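Local atomic coordinates of putative phosphosugar isomerase (Clostridium difficile, PDB entry 3G68), a protein that probably binds phosphorylated sugars through its paired SIS domains and may isomerise them, in the manner of the isomerase half of glucosamine-6-phosphate synthase. Residues G240-F243 / E244-I247. Sequence-based numbering, arbitrary orientation.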
loop_
_atom_site.group_PDB
_atom_site.type_symbol
_atom_site.label_atom_id
_atom_site.label_comp_id
_atom_site.label_asym_id
_atom_site.label_seq_id
_atom_site.Cartn_x
_atom_site.Cartn_y
_atom_site.Cartn_z
ATOM N N GLY B 240 36.461 1.236 -48.552
ATOM C CA GLY B 240 36.649 1.355 -47.091
ATOM C C GLY B 240 38.114 1.224 -46.750
ATOM O O GLY B 240 38.838 0.464 -47.412
ATOM N N TYR B 241 38.561 1.961 -45.732
ATOM C CA TYR B 241 39.971 1.973 -45.319
ATOM C C TYR B 241 40.110 2.015 -43.812
ATOM O O TYR B 241 39.310 2.669 -43.129
ATOM C CB TYR B 241 40.646 3.275 -45.793
ATOM C CG TYR B 241 40.584 3.500 -47.284
ATOM C CD1 TYR B 241 39.480 4.135 -47.855
ATOM C CD2 TYR B 241 41.586 3.069 -48.115
ATOM C CE1 TYR B 241 39.395 4.354 -49.216
ATOM C CE2 TYR B 241 41.507 3.274 -49.513
ATOM C CZ TYR B 241 40.391 3.915 -50.043
ATOM O OH TYR B 241 40.288 4.126 -51.380
ATOM N N GLU B 242 41.135 1.338 -43.287
ATOM C CA GLU B 242 41.506 1.534 -41.872
ATOM C C GLU B 242 42.199 2.930 -41.807
ATOM O O GLU B 242 42.767 3.407 -42.801
ATOM C CB GLU B 242 42.355 0.351 -41.360
ATOM C CG GLU B 242 42.900 0.452 -39.902
ATOM C CD GLU B 242 44.158 1.291 -39.788
ATOM O OE1 GLU B 242 44.917 1.346 -40.768
ATOM O OE2 GLU B 242 44.386 1.923 -38.737
ATOM N N PHE B 243 42.145 3.580 -40.644
ATOM C CA PHE B 243 42.647 4.945 -40.434
ATOM C C PHE B 243 44.095 5.177 -40.876
ATOM O O PHE B 243 44.388 6.094 -41.653
ATOM C CB PHE B 243 42.503 5.306 -38.940
ATOM C CG PHE B 243 42.691 6.748 -38.635
ATOM C CD1 PHE B 243 43.954 7.255 -38.374
ATOM C CD2 PHE B 243 41.611 7.610 -38.595
ATOM C CE1 PHE B 243 44.138 8.613 -38.093
ATOM C CE2 PHE B 243 41.796 8.969 -38.296
ATOM C CZ PHE B 243 43.068 9.458 -38.052
ATOM N N GLU B 244 44.992 4.347 -40.363
ATOM C CA GLU B 244 46.405 4.431 -40.744
ATOM C C GLU B 244 46.657 4.248 -42.233
ATOM O O GLU B 244 47.441 5.013 -42.799
ATOM C CB GLU B 244 47.282 3.471 -39.951
ATOM C CG GLU B 244 47.998 4.119 -38.792
ATOM C CD GLU B 244 49.052 5.088 -39.227
ATOM O OE1 GLU B 244 49.237 6.074 -38.504
ATOM O OE2 GLU B 244 49.682 4.904 -40.291
ATOM N N GLU B 245 46.018 3.253 -42.849
ATOM C CA GLU B 245 46.224 3.008 -44.277
ATOM C C GLU B 245 45.730 4.171 -45.131
ATOM O O GLU B 245 46.341 4.486 -46.157
ATOM C CB GLU B 245 45.636 1.679 -44.769
ATOM C CG GLU B 245 44.133 1.559 -44.730
ATOM C CD GLU B 245 43.549 0.544 -45.705
ATOM O OE1 GLU B 245 43.910 0.577 -46.910
ATOM O OE2 GLU B 245 42.671 -0.233 -45.265
ATOM N N PHE B 246 44.666 4.847 -44.695
ATOM C CA PHE B 246 44.186 6.018 -45.423
ATOM C C PHE B 246 45.286 7.092 -45.467
ATOM O O PHE B 246 45.472 7.771 -46.461
ATOM C CB PHE B 246 42.924 6.578 -44.779
ATOM C CG PHE B 246 42.363 7.760 -45.490
ATOM C CD1 PHE B 246 42.788 9.047 -45.173
ATOM C CD2 PHE B 246 41.386 7.592 -46.477
ATOM C CE1 PHE B 246 42.250 10.132 -45.816
ATOM C CE2 PHE B 246 40.840 8.672 -47.149
ATOM C CZ PHE B 246 41.256 9.956 -46.814
ATOM N N ILE B 247 46.022 7.225 -44.382
ATOM C CA ILE B 247 47.120 8.199 -44.312
ATOM C C ILE B 247 48.207 7.866 -45.333
ATOM O O ILE B 247 48.840 8.760 -45.871
ATOM C CB ILE B 247 47.727 8.283 -42.867
ATOM C CG1 ILE B 247 46.651 8.721 -41.873
ATOM C CG2 ILE B 247 48.893 9.270 -42.802
ATOM C CD1 ILE B 247 47.090 8.631 -40.415
HETATM O O HOH W 1 41.432 -1.705 -47.113
#
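Glu-242 ends strand 238-242 and is the N-cap of helix 243-250: its carbonyl O accepts from Phe-246 N at 3.0 Å, and the next bond of the first turn, from Ile-247 N to Phe-243 O, is weak. The carboxylate of Glu-242 caps the helix through both oxygens. With CG anti to the backbone N and the chain bent at chi2, it folds back over the amides, so that OE2 takes Glu-244 N at 3.0 Å from above the carboxylate plane, while OE1 takes Glu-245 N, also at 3.0 Å, on its syn side but tilted out of that plane. Glu-245 returns the favour. Its CG sits between backbone N and carbonyl carbon (chi1 66°), and from there the extended chain carries OE2, which is met from above its carboxylate plane, to Glu-242 N, 3.0 Å away and close to straight on the donor side at 167°. A water also donates to this OE2 and, weakly, to Gly-240 O. The two carboxylates, with Glu-242 OE1 5.3 Å from Glu-245 OE2, would disfavour each other if both are charged, a cost that the amide donors and helix start probably offset; Glu-244 has a separate partner, Arg-270, in a salt bridge.

The other carboxylate oxygen of Glu-245, OE1, lies at the edge of the Tyr-241 ring, 3.6 Å from CD2. Phe-246 turns its own edge to the face of Tyr-241 in a T-shaped pair, with planes 78° apart and centroids separated by 5.9 Å. Along the first turn of the helix, Phe-243 CE1 meets Ile-247 CD1, and the buried Phe-243 and Phe-246 pack on Ile-214 and Met-274. The reciprocal side-chain-to-backbone bonds of Glu-242 and Glu-245 define a capping box, here where an outer strand of the second parallel sheet meets its helix in a double-SIS, alpha/beta fold.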